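Local coordinates for oxalate biosynthetic component 1 (Burkholderia thailandensis, PDB 5IKY), which is a bifunctional enzyme of quorum sensing-dependent oxalate production that joins a serine hydrolase activity and a lyase activity in one chain, at residues A10-V15 against Y201-A206; H225-A230 against N277-A282; A230-A235 against S250-I255. All blocks are in the same frame, centred on the assembly; numbering follows the deposited sequence.

Interaction 1 of 3, residues A10-V15 against Y201-A206; sequences APVGAV and YLPITA
Leu202 brings its CD1 methyl against two successive peptide carbonyls of the other loop, those of Pro11 and Val12. CD1 lies 3.6 Å from Pro11 O. Its distance to Val12 O is the same, so the methyl sits astride the two oxygens. Leu202 CG is anti to its backbone N (chi1 -170°), and this carries the branched end toward the 10-15 loop. Pro203 meets the same Pro11 carbonyl with its CD and CG carbons. Its CD is 3.3 Å from Pro11 O, and CG is little farther away. Val12 answers from the other segment. Its CG1 methyl comes within 3.6 Å of Pro203 O, while CG2 faces the proline ring and lies 4.3 Å from Pro203 CG. No hydrogen bond joins the two segments, and the contact is van der Waals packing of methyls and ring carbons on carbonyls.

The place is the start of a beta-alpha-beta crossover in the TIM-barrel-like part of the chain. Loop 10-15 leaves strand 4-9, and loop 201-206 leads into helix 206-218, which runs on to the neighbouring parallel strand 223-226. A long insertion separates the two loops in sequence, and here they come back together. Ile209 on the first turn of that helix touches both Val12 and Pro203, and Ala212 touches Pro11 and Pro203. Thr205 stands at the N-cap, with a weak hydrogen bond from Gly208 N to its OG1. The Val12 carbonyl also has a weak hydrogen bond from Arg229 NH2, and the Gly13 carbonyl accepts a bond from Arg229 NE.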
ATOM      1  N   ALA A  10       1.114   1.544 -16.609  1.00 47.38           N
ATOM      2  CA  ALA A  10       0.619   0.657 -17.658  1.00 45.05           C
ATOM      3  C   ALA A  10       1.523  -0.568 -17.797  1.00 44.88           C
ATOM      4  O   ALA A  10       2.429  -0.585 -18.631  1.00 45.89           O
ATOM      5  CB  ALA A  10       0.524   1.403 -18.978  1.00 38.04           C
ATOM      6  N   PRO A  11       1.274  -1.597 -16.975  1.00 43.65           N
ATOM      7  CA  PRO A  11       2.186  -2.739 -16.823  1.00 45.36           C
ATOM      8  C   PRO A  11       2.152  -3.799 -17.929  1.00 47.03           C
ATOM      9  O   PRO A  11       3.061  -4.624 -17.967  1.00 63.53           O
ATOM     10  CB  PRO A  11       1.736  -3.357 -15.493  1.00 38.08           C
ATOM     11  CG  PRO A  11       0.295  -3.011 -15.396  1.00 37.73           C
ATOM     12  CD  PRO A  11       0.154  -1.652 -16.018  1.00 38.60           C
ATOM     13  N   VAL A  12       1.149  -3.795 -18.802  1.00 51.31           N
ATOM     14  CA  VAL A  12       1.007  -4.899 -19.753  1.00 48.05           C
ATOM     15  C   VAL A  12       1.113  -4.462 -21.210  1.00 47.79           C
ATOM     16  O   VAL A  12       2.070  -4.811 -21.904  1.00 54.82           O
ATOM     17  CB  VAL A  12      -0.336  -5.634 -19.560  1.00 52.44           C
ATOM     18  CG1 VAL A  12      -0.388  -6.874 -20.443  1.00 54.11           C
ATOM     19  CG2 VAL A  12      -0.524  -6.018 -18.099  1.00 46.04           C
ATOM     20  N   GLY A  13       0.119  -3.720 -21.681  1.00 54.55           N
ATOM     21  CA  GLY A  13       0.141  -3.212 -23.038  1.00 41.22           C
ATOM     22  C   GLY A  13      -0.228  -4.234 -24.096  1.00 44.33           C
ATOM     23  O   GLY A  13      -0.731  -5.316 -23.788  1.00 49.24           O
ATOM     24  N   ALA A  14       0.042  -3.889 -25.350  1.00 50.43           N
ATOM     25  CA  ALA A  14      -0.358  -4.715 -26.483  1.00 62.78           C
ATOM     26  C   ALA A  14       0.836  -5.287 -27.245  1.00 52.28           C
ATOM     27  O   ALA A  14       0.777  -6.406 -27.756  1.00 61.00           O
ATOM     28  CB  ALA A  14      -1.239  -3.905 -27.430  1.00 40.68           C
ATOM     29  N   VAL A  15       1.916  -4.516 -27.323  1.00 47.00           N
ATOM     30  CA  VAL A  15       3.036  -4.861 -28.199  1.00 61.06           C
ATOM     31  C   VAL A  15       4.151  -5.704 -27.557  1.00 62.43           C
ATOM     32  O   VAL A  15       4.509  -6.749 -28.107  1.00 65.62           O
ATOM     33  CB  VAL A  15       3.670  -3.586 -28.798  1.00 63.43           C
ATOM     34  CG1 VAL A  15       4.899  -3.937 -29.625  1.00 50.76           C
ATOM     35  CG2 VAL A  15       2.651  -2.841 -29.641  1.00 43.30           C
ATOM     36  N   TYR A 201      10.288  -9.441 -17.642  1.00 43.04           N
ATOM     37  CA  TYR A 201       9.523  -8.867 -16.543  1.00 58.12           C
ATOM     38  C   TYR A 201       8.099  -8.504 -16.950  1.00 47.64           C
ATOM     39  O   TYR A 201       7.314  -8.034 -16.128  1.00 47.55           O
ATOM     40  CB  TYR A 201      10.243  -7.635 -15.991  1.00 43.00           C
ATOM     41  CG  TYR A 201      11.668  -7.921 -15.574  1.00 62.34           C
ATOM     42  CD1 TYR A 201      11.938  -8.648 -14.421  1.00 46.12           C
ATOM     43  CD2 TYR A 201      12.741  -7.473 -16.333  1.00 44.15           C
ATOM     44  CE1 TYR A 201      13.235  -8.919 -14.034  1.00 57.12           C
ATOM     45  CE2 TYR A 201      14.046  -7.739 -15.952  1.00 50.02           C
ATOM     46  CZ  TYR A 201      14.285  -8.463 -14.802  1.00 55.55           C
ATOM     47  OH  TYR A 201      15.577  -8.731 -14.415  1.00 65.07           O
ATOM     48  N   LEU A 202       7.767  -8.729 -18.217  1.00 41.59           N
ATOM     49  CA  LEU A 202       6.427  -8.423 -18.699  1.00 61.08           C
ATOM     50  C   LEU A 202       5.421  -9.465 -18.228  1.00 57.65           C
ATOM     51  O   LEU A 202       5.565 -10.652 -18.518  1.00 54.61           O
ATOM     52  CB  LEU A 202       6.396  -8.330 -20.221  1.00 43.81           C
ATOM     53  CG  LEU A 202       5.067  -7.771 -20.729  1.00 52.21           C
ATOM     54  CD1 LEU A 202       4.985  -6.275 -20.457  1.00 42.87           C
ATOM     55  CD2 LEU A 202       4.876  -8.067 -22.196  1.00 40.76           C
ATOM     56  N   PRO A 203       4.392  -9.016 -17.500  1.00 50.84           N
ATOM     57  CA  PRO A 203       3.342  -9.896 -16.980  1.00 42.03           C
ATOM     58  C   PRO A 203       2.241 -10.149 -18.010  1.00 44.35           C
ATOM     59  O   PRO A 203       1.650  -9.197 -18.517  1.00 55.40           O
ATOM     60  CB  PRO A 203       2.806  -9.112 -15.782  1.00 47.73           C
ATOM     61  CG  PRO A 203       2.992  -7.674 -16.174  1.00 49.84           C
ATOM     62  CD  PRO A 203       4.199  -7.613 -17.085  1.00 48.30           C
ATOM     63  N   ILE A 204       1.971 -11.414 -18.320  1.00 52.58           N
ATOM     64  CA  ILE A 204       0.916 -11.742 -19.278  1.00 58.15           C
ATOM     65  C   ILE A 204      -0.113 -12.709 -18.693  1.00 57.83           C
ATOM     66  O   ILE A 204      -1.078 -13.077 -19.361  1.00 66.08           O
ATOM     67  CB  ILE A 204       1.494 -12.345 -20.576  1.00 51.99           C
ATOM     68  CG1 ILE A 204       2.250 -13.643 -20.277  1.00 49.19           C
ATOM     69  CG2 ILE A 204       2.397 -11.338 -21.271  1.00 46.89           C
ATOM     70  CD1 ILE A 204       2.909 -14.260 -21.497  1.00 41.45           C
ATOM     71  N   THR A 205       0.095 -13.118 -17.446  1.00 54.91           N
ATOM     72  CA  THR A 205      -0.888 -13.938 -16.746  1.00 54.08           C
ATOM     73  C   THR A 205      -1.588 -13.102 -15.686  1.00 59.60           C
ATOM     74  O   THR A 205      -1.076 -12.062 -15.274  1.00 52.22           O
ATOM     75  CB  THR A 205      -0.253 -15.170 -16.078  1.00 65.38           C
ATOM     76  OG1 THR A 205       0.651 -14.744 -15.049  1.00 58.55           O
ATOM     77  CG2 THR A 205       0.494 -16.015 -17.106  1.00 40.89           C
ATOM     78  N   ALA A 206      -2.757 -13.564 -15.249  1.00 50.56           N
ATOM     79  CA  ALA A 206      -3.556 -12.846 -14.262  1.00 44.30           C
ATOM     80  C   ALA A 206      -2.756 -12.518 -13.001  1.00 53.05           C
ATOM     81  O   ALA A 206      -2.712 -11.364 -12.568  1.00 60.22           O
ATOM     82  CB  ALA A 206      -4.796 -13.652 -13.904  1.00 42.78           C
TER

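Interaction 2 of 3, residues H225-A230 against N277-A282; sequences HLHTRA and NLSTSA. With MG (magnesium ion), chain B.
Two adjacent parallel strands of the barrel sheet, 223-226 and 275-278, end side by side here at the magnesium site. His225 pairs with Asn277, and Leu226 with Leu278. Leu226 N donates to Asn277 O at 2.6 Å, and Ser279 N donates to Leu226 O at 3.0 Å. On one face of the sheet Leu226 CB packs against Leu278 CD2, with the helix 257-270 covering them. His225 and Asn277 lie on the other face. Asn277 ND2 sits above the His225 ring, offset toward its rim, and is hydrogen-bonded to Glu348.

Beyond the strands, His227 turns its ring over Ser279. Ser279 CB is 3.5 Å from the centre of that ring, only 11° off the normal, a CH-pi contact. His227 NE2 binds the magnesium ion at 2.3 Å, and Glu477 is a second protein ligand. His225 NE2 stays 3.1 Å from the magnesium ion, longer than a normal bond. The spacing of the two histidines recalls the His-x-His metal motif of beta-keto acid cleavage enzymes. Extended away from the backbone N (chi1 -173°), Ser279 OG reaches over the His227 ring and is hydrogen-bonded at 2.8 Å to a water that also binds the magnesium ion, at 2.6 Å.

His227 is thus held from several directions. Asn253 OD1 is hydrogen-bonded to His227 ND1. Asn253 and Ser279 form a second shell that would limit rotation of the ring and keep NE2 directed at the metal. Ser279 both packs on the metal-bound ring and holds the metal-bound water, which should help orient that water.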
ATOM      1  N   HIS A 225      -3.359   1.182 -15.723  1.00 56.50           N
ATOM      2  CA  HIS A 225      -3.878   0.847 -17.049  1.00 51.50           C
ATOM      3  C   HIS A 225      -3.761  -0.656 -17.293  1.00 47.21           C
ATOM      4  O   HIS A 225      -2.628  -1.133 -17.352  1.00 58.83           O
ATOM      5  CB  HIS A 225      -3.120   1.493 -18.200  1.00 77.43           C
ATOM      6  CG  HIS A 225      -3.938   1.604 -19.429  1.00 67.55           C
ATOM      7  ND1 HIS A 225      -4.780   0.586 -19.864  1.00106.25           N
ATOM      8  CD2 HIS A 225      -3.799   2.457 -20.451  1.00 84.93           C
ATOM      9  CE1 HIS A 225      -5.292   0.957 -21.034  1.00 67.32           C
ATOM     10  NE2 HIS A 225      -4.704   2.071 -21.412  1.00 83.69           N
ATOM     11  N   LEU A 226      -4.855  -1.363 -17.599  1.00 47.46           N
ATOM     12  CA  LEU A 226      -4.664  -2.789 -17.827  1.00 43.28           C
ATOM     13  C   LEU A 226      -4.973  -3.293 -19.246  1.00 45.31           C
ATOM     14  O   LEU A 226      -5.896  -2.815 -19.910  1.00 45.35           O
ATOM     15  CB  LEU A 226      -5.460  -3.578 -16.804  1.00 45.16           C
ATOM     16  CG  LEU A 226      -5.015  -3.428 -15.351  1.00 44.53           C
ATOM     17  CD1 LEU A 226      -5.918  -4.245 -14.453  1.00 37.41           C
ATOM     18  CD2 LEU A 226      -3.556  -3.836 -15.169  1.00 41.76           C
ATOM     19  N   HIS A 227      -4.175  -4.272 -19.682  1.00 40.29           N
ATOM     20  CA  HIS A 227      -4.460  -5.102 -20.857  1.00 37.20           C
ATOM     21  C   HIS A 227      -4.417  -6.585 -20.464  1.00 47.96           C
ATOM     22  O   HIS A 227      -3.904  -6.944 -19.398  1.00 40.99           O
ATOM     23  CB  HIS A 227      -3.440  -4.881 -21.978  1.00 37.64           C
ATOM     24  CG  HIS A 227      -3.515  -3.544 -22.644  1.00 47.60           C
ATOM     25  ND1 HIS A 227      -3.792  -3.401 -23.987  1.00 43.94           N
ATOM     26  CD2 HIS A 227      -3.306  -2.293 -22.168  1.00 60.88           C
ATOM     27  CE1 HIS A 227      -3.769  -2.119 -24.306  1.00 53.88           C
ATOM     28  NE2 HIS A 227      -3.478  -1.425 -23.220  1.00 65.78           N
ATOM     29  N   THR A 228      -4.928  -7.448 -21.336  1.00 37.59           N
ATOM     30  CA  THR A 228      -4.748  -8.890 -21.177  1.00 42.22           C
ATOM     31  C   THR A 228      -4.264  -9.509 -22.489  1.00 46.03           C
ATOM     32  O   THR A 228      -4.380  -8.900 -23.552  1.00 55.91           O
ATOM     33  CB  THR A 228      -6.044  -9.591 -20.722  1.00 40.72           C
ATOM     34  OG1 THR A 228      -7.132  -9.198 -21.568  1.00 41.01           O
ATOM     35  CG2 THR A 228      -6.371  -9.226 -19.282  1.00 37.40           C
ATOM     36  N   ARG A 229      -3.715 -10.717 -22.411  1.00 52.69           N
ATOM     37  CA  ARG A 229      -3.143 -11.370 -23.585  1.00 42.81           C
ATOM     38  C   ARG A 229      -3.731 -12.758 -23.804  1.00 43.39           C
ATOM     39  O   ARG A 229      -3.850 -13.547 -22.866  1.00 49.61           O
ATOM     40  CB  ARG A 229      -1.622 -11.480 -23.452  1.00 39.70           C
ATOM     41  CG  ARG A 229      -0.903 -10.166 -23.180  1.00 49.42           C
ATOM     42  CD  ARG A 229      -1.007  -9.208 -24.350  1.00 39.54           C
ATOM     43  NE  ARG A 229      -0.141  -8.049 -24.166  1.00 49.90           N
ATOM     44  CZ  ARG A 229       1.128  -8.000 -24.560  1.00 46.15           C
ATOM     45  NH1 ARG A 229       1.676  -9.047 -25.159  1.00 45.27           N
ATOM     46  NH2 ARG A 229       1.851  -6.907 -24.351  1.00 47.64           N
ATOM     47  N   ALA A 230      -4.083 -13.055 -25.051  1.00 53.40           N
ATOM     48  CA  ALA A 230      -4.628 -14.360 -25.407  1.00 46.48           C
ATOM     49  C   ALA A 230      -3.554 -15.439 -25.347  1.00 55.70           C
ATOM     50  O   ALA A 230      -2.366 -15.152 -25.489  1.00 58.62           O
ATOM     51  CB  ALA A 230      -5.251 -14.313 -26.791  1.00 41.05           C
ATOM     52  N   ASN A 277      -8.127   1.181 -14.713  1.00 46.60           N
ATOM     53  CA  ASN A 277      -8.377   1.629 -16.075  1.00 38.02           C
ATOM     54  C   ASN A 277      -8.181   0.470 -17.047  1.00 49.19           C
ATOM     55  O   ASN A 277      -7.061  -0.008 -17.237  1.00 45.26           O
ATOM     56  CB  ASN A 277      -7.452   2.807 -16.405  1.00 35.79           C
ATOM     57  CG  ASN A 277      -7.648   3.347 -17.808  1.00 41.33           C
ATOM     58  OD1 ASN A 277      -8.472   2.849 -18.577  1.00 57.14           O
ATOM     59  ND2 ASN A 277      -6.897   4.391 -18.144  1.00 45.29           N
ATOM     60  N   LEU A 278      -9.273   0.011 -17.651  1.00 38.73           N
ATOM     61  CA  LEU A 278      -9.211  -1.136 -18.554  1.00 46.45           C
ATOM     62  C   LEU A 278      -9.178  -0.705 -20.013  1.00 46.38           C
ATOM     63  O   LEU A 278      -9.908   0.196 -20.429  1.00 50.06           O
ATOM     64  CB  LEU A 278     -10.392  -2.081 -18.323  1.00 35.76           C
ATOM     65  CG  LEU A 278     -10.647  -2.565 -16.895  1.00 50.16           C
ATOM     66  CD1 LEU A 278     -11.616  -3.735 -16.909  1.00 37.39           C
ATOM     67  CD2 LEU A 278      -9.352  -2.936 -16.186  1.00 39.05           C
ATOM     68  N   SER A 279      -8.323  -1.358 -20.788  1.00 37.86           N
ATOM     69  CA  SER A 279      -8.218  -1.088 -22.212  1.00 47.71           C
ATOM     70  C   SER A 279      -9.405  -1.680 -22.966  1.00 48.34           C
ATOM     71  O   SER A 279      -9.842  -2.791 -22.672  1.00 46.61           O
ATOM     72  CB  SER A 279      -6.907  -1.655 -22.762  1.00 37.04           C
ATOM     73  OG  SER A 279      -6.712  -1.275 -24.109  1.00 50.52           O
ATOM     74  N   THR A 280      -9.932  -0.931 -23.927  1.00 49.03           N
ATOM     75  CA  THR A 280     -10.983  -1.442 -24.798  1.00 37.40           C
ATOM     76  C   THR A 280     -10.417  -1.619 -26.199  1.00 49.30           C
ATOM     77  O   THR A 280     -11.144  -1.902 -27.150  1.00 55.64           O
ATOM     78  CB  THR A 280     -12.207  -0.506 -24.841  1.00 45.52           C
ATOM     79  OG1 THR A 280     -11.827   0.756 -25.405  1.00 51.79           O
ATOM     80  CG2 THR A 280     -12.760  -0.284 -23.441  1.00 36.92           C
ATOM     81  N   SER A 281      -9.102  -1.451 -26.302  1.00 47.06           N
ATOM     82  CA  SER A 281      -8.392  -1.489 -27.574  1.00 54.05           C
ATOM     83  C   SER A 281      -8.577  -2.805 -28.322  1.00 65.45           C
ATOM     84  O   SER A 281      -8.606  -3.880 -27.720  1.00 53.17           O
ATOM     85  CB  SER A 281      -6.902  -1.233 -27.340  1.00 55.70           C
ATOM     86  OG  SER A 281      -6.149  -1.465 -28.513  1.00 60.11           O
ATOM     87  N   ALA A 282      -8.704  -2.708 -29.641  1.00 63.08           N
ATOM     88  CA  ALA A 282      -8.776  -3.889 -30.493  1.00 63.72           C
ATOM     89  C   ALA A 282      -7.500  -4.021 -31.320  1.00 69.41           C
ATOM     90  O   ALA A 282      -7.496  -4.648 -32.379  1.00 68.30           O
ATOM     91  CB  ALA A 282      -9.996  -3.824 -31.397  1.00 58.95           C
TER
HETATM   92 MG    MG B1201      -3.210   0.773 -23.755  1.00 54.40          MG
HETATM   93  O   HOH W   1      -5.514   1.086 -24.872  1.00 65.98           O

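Interaction 3 of 3, residues A230-A235 against S250-I255; sequences ATDDQA and SQRNHI
Ala230 N donates a hydrogen bond to Arg252 O at 2.9 Å, the backbone pair of this contact. Asp233 receives Ser250 through one oxygen. Ser250 N donates to OD2 at 2.8 Å from the syn side, somewhat out of the carboxylate plane. Ser250 OG also donates to OD2, though its modelled 2.4 Å is doubtfully short. The other oxygen, OD1, takes a hydrogen bond from a water at 2.7 Å. The same water donates to Ala230 O and accepts from Arg252 N, so it links both segments.

Asp232 OD2 and Arg252 NH1 form a long salt bridge of 3.6 Å. OD2 lies at the edge of the guanidinium, and the carboxylate and guanidinium planes are 29° apart. The arginine chain bends at chi3 (73°) to bring its end to Asp232.

The apolar part is small. Ala230 CB packs on His254 CB at 3.7 Å.

Asp232 and Asp233 are the middle residues of a type I beta turn from Thr231 to Gln234. The two roughly antiparallel segments form the base of a hairpin-like excursion with strands 235-237 and 246-248, within the beta-alpha loop between barrel strand 223-226 and helix 257-270.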
ATOM      1  N   ALA A 230      -4.083 -13.055 -25.051  1.00 53.40           N
ATOM      2  CA  ALA A 230      -4.628 -14.360 -25.407  1.00 46.48           C
ATOM      3  C   ALA A 230      -3.554 -15.439 -25.347  1.00 55.70           C
ATOM      4  O   ALA A 230      -2.366 -15.152 -25.489  1.00 58.62           O
ATOM      5  CB  ALA A 230      -5.251 -14.313 -26.791  1.00 41.05           C
ATOM      6  N   THR A 231      -3.981 -16.681 -25.141  1.00 66.84           N
ATOM      7  CA  THR A 231      -3.066 -17.817 -25.092  1.00 59.71           C
ATOM      8  C   THR A 231      -3.536 -18.952 -25.997  1.00 63.22           C
ATOM      9  O   THR A 231      -3.142 -20.103 -25.817  1.00 68.35           O
ATOM     10  CB  THR A 231      -2.916 -18.359 -23.657  1.00 64.60           C
ATOM     11  OG1 THR A 231      -4.200 -18.755 -23.160  1.00 66.48           O
ATOM     12  CG2 THR A 231      -2.321 -17.303 -22.739  1.00 61.15           C
ATOM     13  N   ASP A 232      -4.377 -18.621 -26.971  1.00 70.13           N
ATOM     14  CA  ASP A 232      -4.984 -19.628 -27.836  1.00 67.23           C
ATOM     15  C   ASP A 232      -3.971 -20.293 -28.769  1.00 68.09           C
ATOM     16  O   ASP A 232      -4.155 -21.441 -29.174  1.00 77.75           O
ATOM     17  CB  ASP A 232      -6.124 -19.011 -28.656  1.00 72.73           C
ATOM     18  CG  ASP A 232      -5.742 -17.685 -29.291  1.00 87.45           C
ATOM     19  OD1 ASP A 232      -4.532 -17.391 -29.395  1.00109.05           O
ATOM     20  OD2 ASP A 232      -6.657 -16.935 -29.690  1.00103.61           O
ATOM     21  N   ASP A 233      -2.906 -19.574 -29.108  1.00 53.44           N
ATOM     22  CA  ASP A 233      -1.882 -20.111 -30.001  1.00 58.66           C
ATOM     23  C   ASP A 233      -0.588 -20.428 -29.251  1.00 67.01           C
ATOM     24  O   ASP A 233       0.498 -20.418 -29.832  1.00 65.67           O
ATOM     25  CB  ASP A 233      -1.601 -19.130 -31.141  1.00 52.54           C
ATOM     26  CG  ASP A 233      -0.970 -17.840 -30.658  1.00 61.09           C
ATOM     27  OD1 ASP A 233      -1.301 -17.391 -29.540  1.00 74.97           O
ATOM     28  OD2 ASP A 233      -0.140 -17.277 -31.400  1.00 70.83           O
ATOM     29  N   GLN A 234      -0.714 -20.714 -27.960  1.00 75.47           N
ATOM     30  CA  GLN A 234       0.438 -20.996 -27.114  1.00 66.33           C
ATOM     31  C   GLN A 234       0.968 -22.405 -27.361  1.00 68.44           C
ATOM     32  O   GLN A 234       0.206 -23.371 -27.355  1.00 85.36           O
ATOM     33  CB  GLN A 234       0.065 -20.822 -25.641  1.00 61.98           C
ATOM     34  CG  GLN A 234       1.226 -20.464 -24.733  1.00 75.44           C
ATOM     35  CD  GLN A 234       0.783 -20.218 -23.304  1.00 85.87           C
ATOM     36  OE1 GLN A 234       0.072 -21.031 -22.713  1.00 96.99           O
ATOM     37  NE2 GLN A 234       1.186 -19.082 -22.747  1.00 93.50           N
ATOM     38  N   ALA A 235       2.275 -22.516 -27.576  1.00 64.25           N
ATOM     39  CA  ALA A 235       2.901 -23.808 -27.831  1.00 63.86           C
ATOM     40  C   ALA A 235       4.370 -23.807 -27.416  1.00 66.34           C
ATOM     41  O   ALA A 235       4.945 -22.755 -27.140  1.00 63.51           O
ATOM     42  CB  ALA A 235       2.766 -24.177 -29.301  1.00 56.12           C
ATOM     43  N   SER A 250       1.817 -15.814 -30.059  1.00 56.68           N
ATOM     44  CA  SER A 250       1.702 -14.408 -30.426  1.00 53.76           C
ATOM     45  C   SER A 250       1.655 -13.495 -29.208  1.00 50.89           C
ATOM     46  O   SER A 250       2.041 -12.326 -29.295  1.00 53.82           O
ATOM     47  CB  SER A 250       0.455 -14.180 -31.281  1.00 46.53           C
ATOM     48  OG  SER A 250       0.402 -15.095 -32.361  1.00 91.16           O
ATOM     49  N   GLN A 251       1.190 -14.033 -28.080  1.00 50.17           N
ATOM     50  CA  GLN A 251       0.909 -13.233 -26.888  1.00 54.90           C
ATOM     51  C   GLN A 251       0.060 -12.029 -27.284  1.00 57.06           C
ATOM     52  O   GLN A 251       0.323 -10.901 -26.869  1.00 54.70           O
ATOM     53  CB  GLN A 251       2.204 -12.785 -26.203  1.00 44.52           C
ATOM     54  CG  GLN A 251       2.966 -13.905 -25.506  1.00 42.34           C
ATOM     55  CD  GLN A 251       4.275 -13.437 -24.893  1.00 53.21           C
ATOM     56  OE1 GLN A 251       4.340 -12.378 -24.268  1.00 48.26           O
ATOM     57  NE2 GLN A 251       5.328 -14.227 -25.074  1.00 47.02           N
ATOM     58  N   ARG A 252      -0.955 -12.293 -28.100  1.00 55.03           N
ATOM     59  CA  ARG A 252      -1.726 -11.246 -28.761  1.00 47.29           C
ATOM     60  C   ARG A 252      -2.576 -10.433 -27.798  1.00 52.06           C
ATOM     61  O   ARG A 252      -3.200 -10.980 -26.888  1.00 53.86           O
ATOM     62  CB  ARG A 252      -2.626 -11.860 -29.836  1.00 44.28           C
ATOM     63  CG  ARG A 252      -3.132 -10.863 -30.860  1.00 56.59           C
ATOM     64  CD  ARG A 252      -4.126 -11.500 -31.816  1.00 69.27           C
ATOM     65  NE  ARG A 252      -5.417 -11.760 -31.181  1.00 96.90           N
ATOM     66  CZ  ARG A 252      -5.813 -12.953 -30.746  1.00109.14           C
ATOM     67  NH1 ARG A 252      -5.019 -14.007 -30.874  1.00119.01           N
ATOM     68  NH2 ARG A 252      -7.006 -13.091 -30.183  1.00 94.67           N
ATOM     69  N   ASN A 253      -2.594  -9.121 -28.010  1.00 51.03           N
ATOM     70  CA  ASN A 253      -3.492  -8.251 -27.266  1.00 39.83           C
ATOM     71  C   ASN A 253      -4.927  -8.681 -27.502  1.00 40.80           C
ATOM     72  O   ASN A 253      -5.389  -8.745 -28.640  1.00 53.58           O
ATOM     73  CB  ASN A 253      -3.305  -6.790 -27.664  1.00 42.53           C
ATOM     74  CG  ASN A 253      -4.229  -5.860 -26.905  1.00 52.79           C
ATOM     75  OD1 ASN A 253      -4.078  -5.667 -25.699  1.00 49.23           O
ATOM     76  ND2 ASN A 253      -5.188  -5.268 -27.611  1.00 63.90           N
ATOM     77  N   HIS A 254      -5.621  -8.994 -26.416  1.00 40.57           N
ATOM     78  CA  HIS A 254      -6.962  -9.544 -26.493  1.00 40.46           C
ATOM     79  C   HIS A 254      -7.646  -9.392 -25.148  1.00 51.83           C
ATOM     80  O   HIS A 254      -7.012  -9.532 -24.104  1.00 57.22           O
ATOM     81  CB  HIS A 254      -6.920 -11.017 -26.906  1.00 50.25           C
ATOM     82  CG  HIS A 254      -8.267 -11.605 -27.191  1.00 56.76           C
ATOM     83  ND1 HIS A 254      -8.964 -11.341 -28.351  1.00 63.24           N
ATOM     84  CD2 HIS A 254      -9.047 -12.440 -26.466  1.00 58.21           C
ATOM     85  CE1 HIS A 254     -10.113 -11.991 -28.329  1.00 50.58           C
ATOM     86  NE2 HIS A 254     -10.191 -12.663 -27.195  1.00 53.22           N
ATOM     87  N   ILE A 255      -8.939  -9.105 -25.171  1.00 44.39           N
ATOM     88  CA  ILE A 255      -9.690  -8.966 -23.934  1.00 44.89           C
ATOM     89  C   ILE A 255     -10.107 -10.349 -23.438  1.00 47.66           C
ATOM     90  O   ILE A 255     -10.950 -11.012 -24.041  1.00 52.06           O
ATOM     91  CB  ILE A 255     -10.910  -8.051 -24.132  1.00 43.70           C
ATOM     92  CG1 ILE A 255     -10.440  -6.687 -24.638  1.00 37.90           C
ATOM     93  CG2 ILE A 255     -11.687  -7.893 -22.833  1.00 37.60           C
ATOM     94  CD1 ILE A 255     -11.551  -5.699 -24.864  1.00 44.64           C
TER
HETATM   95  O   HOH W   2      -1.898 -14.863 -28.736  1.00 67.51           O

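In the fold
The contacts lie at or beyond the C-terminal ends of barrel strands 4-9, 223-226 and 275-278, in the TIM-barrel-like part of the chain. Interaction 1 comes first along the sequence. Interaction 2 follows, and interaction 3 falls within its intervening stretch, sharing Ala230 with it. The centres of interactions 1 and 2 are about 9 Å apart, and interaction 3 is about 12 to 13 Å from each. Arg229, from interaction 2, links loop 10-15 to loop 250-255. Loop 250-255 reaches the magnesium site through Asn253, and interaction 3 is the one nearest the surface.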